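Local coordinates for endo-beta-1,4-glucanase (cellulase B) (Bacillus halodurans, PDB 4V2X), which probably hydrolyses beta-1,4-linked glucans as a family 5 glycoside hydrolase, with an immunoglobulin-like module and a family 46 carbohydrate-binding module attached to its catalytic barrel, at residues F549-L560 with N571-V581; S505-Y513 with S526-F534. All coordinates share one frame; numbering follows the deposited sequence. Where two conformers were deposited one is given.

Overall arrangement
Both contacts belong to the C-terminal carbohydrate-binding module and are built on its antiparallel sheet, away from the annotated calcium sites, with their centres about 13 Å apart. Interaction 2 comes first along the chain: strand 506-513 is met by the loop 526-534 that follows it. Interaction 1 comes next, pairing strand 556-564 with 569-577 in a hairpin and adding the end of helix 547-551. The two meet directly; R559 N lies 2.8 Å from V512 O, a probable hydrogen bond. The edge strand and hairpin are thus consecutive strands of one sheet, with the loop set against the outer strand by a single bridge, and F549 of the helix packs against A533 of the loop.

Interaction 1 of 2, residues F549-L560 with N571-V581; sequences FFREVRDGEVRL and NYTIIKNGNQV
I574 reaches across to the end of helix 547-551, where its CD1 lies 3.8 Å from F550 CE1 and also meets the edge of the F549 ring. With chi1 at 53°, I574 CG1 lies 3.7 Å from V558 CB, the two side chains running side by side and the same way, and carries CD1 to the phenylalanines. The F550 ring is sandwiched between V581 CG2, in a CH-pi contact 4.1 Å from the ring centroid, and F549 CD2 over the opposite face. Behind these contacts, strands 556-564 and 569-577 form an antiparallel beta hairpin with doubly hydrogen-bonded pairs G556-K576, V558-I574 and L560-Y572; V581 comes from the following strand 580-585. On the sheet face that carries E557 and T573, T573 CG2 packs 3.5 Å from E557 CG, and a water joins E557 OE2 to T573 OG1. K576, extended as far as CE, then bends to bring NZ into a salt bridge with D555 OD1 (3.2 Å) and a hydrogen bond to G578 O (2.8 Å). Two waters, bridging to F550 O and V553 O, bring the oxygens round NZ to four, so its three protons are probably shared. Both D555 carboxylate oxygens receive weak bonds from G578 N, in the type II' turn N577-Q580.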
# COMPACT_ATOMS: atom_id res chain seq x y z
N PHE A 549 -24.45 34.29 -4.61
CA PHE A 549 -25.48 34.11 -3.58
C PHE A 549 -26.83 33.82 -4.22
O PHE A 549 -27.46 32.81 -3.91
CB PHE A 549 -25.57 35.34 -2.69
CG PHE A 549 -26.74 35.34 -1.73
CD1 PHE A 549 -26.74 34.53 -0.61
CD2 PHE A 549 -27.81 36.21 -1.93
CE1 PHE A 549 -27.81 34.55 0.28
CE2 PHE A 549 -28.88 36.24 -1.04
CZ PHE A 549 -28.87 35.41 0.06
N PHE A 550 -27.25 34.69 -5.13
CA PHE A 550 -28.57 34.56 -5.75
C PHE A 550 -28.73 33.32 -6.62
O PHE A 550 -29.84 32.81 -6.76
CB PHE A 550 -28.92 35.82 -6.53
CG PHE A 550 -29.23 37.00 -5.66
CD1 PHE A 550 -30.34 36.99 -4.82
CD2 PHE A 550 -28.41 38.12 -5.65
CE1 PHE A 550 -30.63 38.07 -4.01
CE2 PHE A 550 -28.70 39.21 -4.85
CZ PHE A 550 -29.81 39.18 -4.02
N ARG A 551 -27.63 32.81 -7.18
CA ARG A 551 -27.69 31.57 -7.96
C ARG A 551 -28.24 30.39 -7.15
O ARG A 551 -28.78 29.44 -7.71
CB ARG A 551 -26.32 31.20 -8.54
CG ARG A 551 -25.99 31.91 -9.84
CD ARG A 551 -24.94 31.17 -10.65
NE ARG A 551 -23.66 31.08 -9.97
CZ ARG A 551 -22.74 32.05 -9.95
NH1 ARG A 551 -22.94 33.21 -10.57
NH2 ARG A 551 -21.60 31.85 -9.30
N GLU A 552 -28.09 30.45 -5.82
CA GLU A 552 -28.57 29.40 -4.94
C GLU A 552 -29.68 29.88 -4.00
O GLU A 552 -29.82 29.38 -2.89
CB GLU A 552 -27.39 28.80 -4.18
CG GLU A 552 -26.36 28.20 -5.13
CD GLU A 552 -25.26 27.45 -4.41
OE1 GLU A 552 -25.54 26.36 -3.87
OE2 GLU A 552 -24.12 27.95 -4.41
N VAL A 553 -30.46 30.85 -4.47
CA VAL A 553 -31.64 31.31 -3.77
C VAL A 553 -32.84 31.11 -4.70
O VAL A 553 -32.84 31.58 -5.84
CB VAL A 553 -31.53 32.79 -3.37
CG1 VAL A 553 -32.82 33.29 -2.75
CG2 VAL A 553 -30.35 32.99 -2.42
N ARG A 554 -33.86 30.42 -4.21
CA ARG A 554 -35.10 30.26 -4.97
C ARG A 554 -35.96 31.51 -4.83
O ARG A 554 -35.81 32.27 -3.87
CB ARG A 554 -35.87 29.02 -4.52
CG ARG A 554 -36.50 29.09 -3.14
CD ARG A 554 -37.62 28.08 -3.00
NE ARG A 554 -38.26 28.18 -1.69
CZ ARG A 554 -37.85 27.54 -0.60
NH1 ARG A 554 -36.80 26.73 -0.62
NH2 ARG A 554 -38.51 27.73 0.54
N ASP A 555 -36.85 31.73 -5.80
CA ASP A 555 -37.80 32.83 -5.72
C ASP A 555 -38.59 32.73 -4.42
O ASP A 555 -38.93 31.63 -3.96
CB ASP A 555 -38.78 32.80 -6.90
CG ASP A 555 -38.15 33.24 -8.21
OD1 ASP A 555 -36.94 33.57 -8.25
OD2 ASP A 555 -38.88 33.26 -9.22
N GLY A 556 -38.88 33.88 -3.82
CA GLY A 556 -39.58 33.93 -2.54
C GLY A 556 -38.94 34.93 -1.60
O GLY A 556 -38.18 35.80 -2.03
N GLU A 557 -39.26 34.81 -0.32
CA GLU A 557 -38.89 35.82 0.67
C GLU A 557 -37.84 35.26 1.61
O GLU A 557 -38.00 34.18 2.17
CB GLU A 557 -40.11 36.27 1.45
CG GLU A 557 -39.83 37.47 2.34
CD GLU A 557 -41.08 38.01 3.01
OE1 GLU A 557 -42.14 38.01 2.35
OE2 GLU A 557 -40.99 38.44 4.18
N VAL A 558 -36.76 36.01 1.76
CA VAL A 558 -35.60 35.60 2.56
C VAL A 558 -35.34 36.66 3.62
O VAL A 558 -35.33 37.86 3.33
CB VAL A 558 -34.37 35.41 1.65
CG1 VAL A 558 -33.08 35.34 2.45
CG2 VAL A 558 -34.56 34.17 0.79
N ARG A 559 -35.12 36.20 4.85
CA ARG A 559 -34.73 37.10 5.93
C ARG A 559 -33.22 37.06 6.09
O ARG A 559 -32.63 35.99 6.26
CB ARG A 559 -35.40 36.71 7.26
CG ARG A 559 -35.08 37.67 8.39
CD ARG A 559 -35.85 37.32 9.67
NE ARG A 559 -35.60 35.95 10.10
CZ ARG A 559 -34.50 35.52 10.74
NH1 ARG A 559 -33.52 36.37 11.05
NH2 ARG A 559 -34.39 34.24 11.08
N LEU A 560 -32.60 38.23 6.01
CA LEU A 560 -31.18 38.38 6.24
C LEU A 560 -30.96 38.93 7.64
O LEU A 560 -31.76 39.73 8.13
CB LEU A 560 -30.58 39.35 5.22
CG LEU A 560 -30.78 39.01 3.75
CD1 LEU A 560 -30.14 40.08 2.89
CD2 LEU A 560 -30.21 37.64 3.42
N ASN A 571 -31.84 43.14 10.93
CA ASN A 571 -32.57 42.28 10.00
C ASN A 571 -32.93 43.03 8.73
O ASN A 571 -33.03 44.25 8.73
CB ASN A 571 -33.84 41.73 10.64
CG ASN A 571 -33.54 40.84 11.83
OD1 ASN A 571 -34.13 41.00 12.90
ND2 ASN A 571 -32.63 39.90 11.65
N TYR A 572 -33.14 42.27 7.66
CA TYR A 572 -33.48 42.84 6.36
C TYR A 572 -34.21 41.76 5.58
O TYR A 572 -33.93 40.58 5.75
CB TYR A 572 -32.21 43.27 5.63
CG TYR A 572 -32.39 44.15 4.42
CD1 TYR A 572 -32.49 45.54 4.54
CD2 TYR A 572 -32.40 43.61 3.13
CE1 TYR A 572 -32.63 46.35 3.42
CE2 TYR A 572 -32.54 44.41 2.01
CZ TYR A 572 -32.66 45.78 2.16
OH TYR A 572 -32.79 46.57 1.05
N THR A 573 -35.15 42.17 4.74
CA THR A 573 -35.89 41.24 3.92
C THR A 573 -35.57 41.44 2.45
O THR A 573 -35.52 42.57 1.96
CB THR A 573 -37.40 41.39 4.16
OG1 THR A 573 -37.68 41.14 5.54
CG2 THR A 573 -38.20 40.42 3.29
N ILE A 574 -35.34 40.33 1.75
CA ILE A 574 -35.31 40.37 0.29
C ILE A 574 -36.39 39.47 -0.29
O ILE A 574 -36.69 38.40 0.24
CB ILE A 574 -33.92 40.01 -0.30
CG1 ILE A 574 -33.42 38.68 0.24
CG2 ILE A 574 -32.93 41.12 -0.00
CD1 ILE A 574 -32.26 38.10 -0.53
N ILE A 575 -36.98 39.94 -1.38
CA ILE A 575 -37.96 39.17 -2.13
C ILE A 575 -37.38 39.01 -3.53
O ILE A 575 -37.10 40.01 -4.20
CB ILE A 575 -39.34 39.86 -2.17
CG1 ILE A 575 -39.88 40.02 -0.75
CG2 ILE A 575 -40.32 39.05 -3.01
CD1 ILE A 575 -41.16 40.81 -0.64
N LYS A 576 -37.18 37.77 -3.93
CA LYS A 576 -36.61 37.45 -5.23
C LYS A 576 -37.74 37.00 -6.16
O LYS A 576 -38.51 36.10 -5.83
CB LYS A 576 -35.57 36.34 -5.10
CG LYS A 576 -34.86 35.97 -6.40
CD LYS A 576 -33.91 34.81 -6.18
CE LYS A 576 -33.04 34.56 -7.40
NZ LYS A 576 -33.82 34.04 -8.56
N ASN A 577 -37.81 37.64 -7.32
CA ASN A 577 -38.75 37.28 -8.38
C ASN A 577 -37.95 37.25 -9.68
O ASN A 577 -37.71 38.29 -10.28
CB ASN A 577 -39.87 38.32 -8.48
CG ASN A 577 -40.94 38.15 -7.42
OD1 ASN A 577 -41.22 39.07 -6.63
ND2 ASN A 577 -41.58 36.99 -7.40
N GLY A 578 -37.52 36.06 -10.09
CA GLY A 578 -36.61 35.93 -11.22
C GLY A 578 -35.27 36.59 -10.92
O GLY A 578 -34.71 36.39 -9.84
N ASN A 579 -34.78 37.39 -11.85
CA ASN A 579 -33.52 38.11 -11.65
C ASN A 579 -33.70 39.45 -10.92
O ASN A 579 -32.72 40.17 -10.70
CB ASN A 579 -32.83 38.35 -12.99
CG ASN A 579 -32.34 37.06 -13.63
OD1 ASN A 579 -31.94 36.13 -12.94
ND2 ASN A 579 -32.37 37.01 -14.95
N GLN A 580 -34.93 39.77 -10.53
CA GLN A 580 -35.23 41.01 -9.83
C GLN A 580 -35.35 40.77 -8.33
O GLN A 580 -35.95 39.79 -7.88
CB GLN A 580 -36.52 41.63 -10.38
CG GLN A 580 -36.50 41.92 -11.88
CD GLN A 580 -35.37 42.85 -12.32
OE1 GLN A 580 -34.97 43.76 -11.59
NE2 GLN A 580 -34.85 42.62 -13.53
N VAL A 581 -34.79 41.69 -7.56
CA VAL A 581 -34.74 41.57 -6.12
C VAL A 581 -35.24 42.87 -5.49
O VAL A 581 -34.78 43.96 -5.83
CB VAL A 581 -33.31 41.28 -5.64
CG1 VAL A 581 -33.29 41.07 -4.12
CG2 VAL A 581 -32.75 40.07 -6.37
O HOH W 1 -31.40 32.15 -8.95
O HOH W 2 -34.32 31.51 -8.19
O HOH W 3 -38.96 38.93 6.11

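Interaction 2 of 2, residues S505-Y513 with S526-F534; sequences SLATMEAVY and SFKEFGYAF
The edge strand 506-513 of the carbohydrate-binding module's antiparallel sheet is lined by the loop that follows it, 526-534, through a single backbone bridge at E510 and F527. Two backbone bonds flank this bridge: K528 N to M509 O (2.8 Å) and A511 N to S526 O (2.9 Å). E510 lies alongside F527, pointing the same way: its CG makes a CH-pi contact over the ring face, 3.6 Å from the centroid, and its carboxylate is stacked on the ring with the planes 8° apart. Two bonds hold that carboxylate, S526 OG reaching the anti lone pair of OE1 at 2.7 Å and H563 binding OE2. T508 CG2 comes in at the edge of the same F527 ring, 3.6 Å from CD1. A507 and T508 together face H563 of strand 556-564, forming a classic beta bulge. Near the start of the strand, L506 O approaches the edge of the F530 ring; A507 O hydrogen-bonds a glycerol, probably from the crystallisation liquor, and L506 O does so weakly. M509 CB stands over the centre of the F534 ring, 3.7 Å from the centroid. M509 SD adds an oblique Met-aromatic contact, after which the chain bends at chi3 (74°) to bring CE to K528 CG. L506 CD2 also meets the F534 ring, 3.5 Å from CE2. An alanine in place of F534 would remove the ring and is likely to leave a gap between L506 and M509, setting the methionine thioether free to turn. A water spans T508 OG1 and K528 O at the edge of the F534 ring. The contact is that of a loop returning along a sheet's edge strand, on its way to strand 534-537 at the other edge of the same antiparallel sheet.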
# COMPACT_ATOMS: atom_id res chain seq x y z
N SER A 505 -18.29 47.44 11.95
CA SER A 505 -17.64 46.48 11.07
C SER A 505 -18.52 45.23 11.00
O SER A 505 -18.96 44.72 12.03
CB SER A 505 -16.26 46.12 11.62
OG SER A 505 -15.67 45.06 10.89
N LEU A 506 -18.79 44.76 9.78
CA LEU A 506 -19.64 43.59 9.61
C LEU A 506 -18.87 42.32 9.90
O LEU A 506 -17.78 42.13 9.39
CB LEU A 506 -20.19 43.54 8.18
CG LEU A 506 -21.11 42.37 7.83
CD1 LEU A 506 -22.43 42.45 8.57
CD2 LEU A 506 -21.35 42.32 6.33
N ALA A 507 -19.46 41.43 10.70
CA ALA A 507 -18.86 40.14 11.02
C ALA A 507 -19.34 39.02 10.09
O ALA A 507 -18.54 38.30 9.50
CB ALA A 507 -19.14 39.77 12.47
N THR A 508 -20.65 38.89 9.97
CA THR A 508 -21.23 37.86 9.10
C THR A 508 -22.71 38.16 8.81
O THR A 508 -23.28 39.13 9.33
CB THR A 508 -20.99 36.44 9.69
OG1 THR A 508 -21.45 35.42 8.78
CG2 THR A 508 -21.66 36.30 11.06
N MET A 509 -23.29 37.34 7.94
CA MET A 509 -24.66 37.54 7.50
C MET A 509 -25.34 36.18 7.42
O MET A 509 -24.80 35.25 6.82
CB MET A 509 -24.70 38.20 6.12
CG MET A 509 -26.11 38.52 5.64
SD MET A 509 -26.24 38.82 3.87
CE MET A 509 -26.10 37.16 3.22
N GLU A 510 -26.52 36.08 8.03
CA GLU A 510 -27.37 34.91 7.88
C GLU A 510 -28.41 35.14 6.80
O GLU A 510 -28.84 36.27 6.58
CB GLU A 510 -28.11 34.60 9.19
CG GLU A 510 -27.22 34.19 10.34
CD GLU A 510 -28.03 33.87 11.56
OE1 GLU A 510 -28.51 32.72 11.65
OE2 GLU A 510 -28.18 34.77 12.41
N ALA A 511 -28.82 34.06 6.15
CA ALA A 511 -29.90 34.09 5.17
C ALA A 511 -30.77 32.85 5.35
O ALA A 511 -30.28 31.72 5.24
CB ALA A 511 -29.34 34.16 3.75
N VAL A 512 -32.05 33.07 5.65
CA VAL A 512 -33.01 31.97 5.81
C VAL A 512 -34.28 32.32 5.05
O VAL A 512 -34.63 33.49 4.93
CB VAL A 512 -33.35 31.70 7.30
CG1 VAL A 512 -32.09 31.41 8.09
CG2 VAL A 512 -34.10 32.87 7.92
N TYR A 513 -34.97 31.31 4.53
CA TYR A 513 -36.28 31.52 3.93
C TYR A 513 -37.24 31.79 5.07
O TYR A 513 -37.17 31.10 6.09
CB TYR A 513 -36.71 30.30 3.12
CG TYR A 513 -35.85 30.09 1.90
CD1 TYR A 513 -35.94 30.96 0.81
CD2 TYR A 513 -34.93 29.06 1.83
CE1 TYR A 513 -35.14 30.79 -0.31
CE2 TYR A 513 -34.12 28.88 0.72
CZ TYR A 513 -34.24 29.76 -0.35
OH TYR A 513 -33.45 29.60 -1.46
N SER A 526 -27.14 28.67 8.18
CA SER A 526 -27.72 29.97 7.90
C SER A 526 -26.67 31.06 7.66
O SER A 526 -26.98 32.06 7.05
CB SER A 526 -28.60 30.41 9.07
OG SER A 526 -27.82 30.54 10.25
N PHE A 527 -25.44 30.86 8.17
CA PHE A 527 -24.40 31.89 8.06
C PHE A 527 -23.68 31.76 6.74
O PHE A 527 -22.99 30.76 6.50
CB PHE A 527 -23.38 31.75 9.19
CG PHE A 527 -23.91 32.14 10.54
CD1 PHE A 527 -23.81 33.44 10.98
CD2 PHE A 527 -24.49 31.19 11.36
CE1 PHE A 527 -24.28 33.81 12.23
CE2 PHE A 527 -24.97 31.55 12.61
CZ PHE A 527 -24.86 32.86 13.04
N LYS A 528 -23.84 32.75 5.88
CA LYS A 528 -23.25 32.73 4.54
C LYS A 528 -21.76 33.08 4.58
O LYS A 528 -21.24 33.59 5.58
CB LYS A 528 -23.99 33.69 3.61
CG LYS A 528 -25.48 33.43 3.46
CD LYS A 528 -25.79 32.02 2.94
CE LYS A 528 -26.18 31.05 4.05
NZ LYS A 528 -26.48 29.69 3.53
N GLU A 529 -21.08 32.78 3.48
CA GLU A 529 -19.64 32.94 3.38
C GLU A 529 -19.24 34.38 3.05
O GLU A 529 -19.65 34.93 2.02
CB GLU A 529 -19.09 31.97 2.34
CG GLU A 529 -17.58 32.10 2.17
CD GLU A 529 -16.98 31.11 1.21
OE1 GLU A 529 -17.66 30.13 0.83
OE2 GLU A 529 -15.81 31.32 0.83
N PHE A 530 -18.41 34.98 3.90
CA PHE A 530 -17.98 36.37 3.73
C PHE A 530 -17.20 36.50 2.42
O PHE A 530 -16.31 35.70 2.14
CB PHE A 530 -17.09 36.78 4.92
CG PHE A 530 -16.85 38.26 5.03
CD1 PHE A 530 -15.99 38.92 4.16
CD2 PHE A 530 -17.47 39.00 6.04
CE1 PHE A 530 -15.76 40.28 4.28
CE2 PHE A 530 -17.24 40.36 6.17
CZ PHE A 530 -16.39 41.01 5.29
N GLY A 531 -17.55 37.51 1.63
CA GLY A 531 -16.89 37.76 0.35
C GLY A 531 -17.59 37.01 -0.77
O GLY A 531 -18.01 37.63 -1.76
N TYR A 532 -17.75 35.70 -0.61
CA TYR A 532 -18.34 34.88 -1.65
C TYR A 532 -19.82 35.21 -1.86
O TYR A 532 -20.26 35.39 -3.00
CB TYR A 532 -18.17 33.39 -1.34
CG TYR A 532 -18.76 32.50 -2.40
CD1 TYR A 532 -18.10 32.31 -3.60
CD2 TYR A 532 -19.99 31.89 -2.23
CE1 TYR A 532 -18.63 31.51 -4.60
CE2 TYR A 532 -20.54 31.09 -3.22
CZ TYR A 532 -19.85 30.91 -4.40
OH TYR A 532 -20.39 30.12 -5.38
N ALA A 533 -20.58 35.25 -0.76
CA ALA A 533 -22.03 35.47 -0.82
C ALA A 533 -22.44 36.94 -0.61
O ALA A 533 -23.50 37.37 -1.08
CB ALA A 533 -22.72 34.58 0.19
N PHE A 534 -21.61 37.69 0.10
CA PHE A 534 -21.92 39.08 0.41
C PHE A 534 -20.64 39.81 0.76
O PHE A 534 -19.63 39.18 1.08
CB PHE A 534 -22.87 39.14 1.61
CG PHE A 534 -22.23 38.67 2.88
CD1 PHE A 534 -22.24 37.32 3.21
CD2 PHE A 534 -21.59 39.56 3.73
CE1 PHE A 534 -21.64 36.87 4.38
CE2 PHE A 534 -20.98 39.12 4.89
CZ PHE A 534 -21.01 37.78 5.22
O HOH W 4 -19.63 35.27 6.91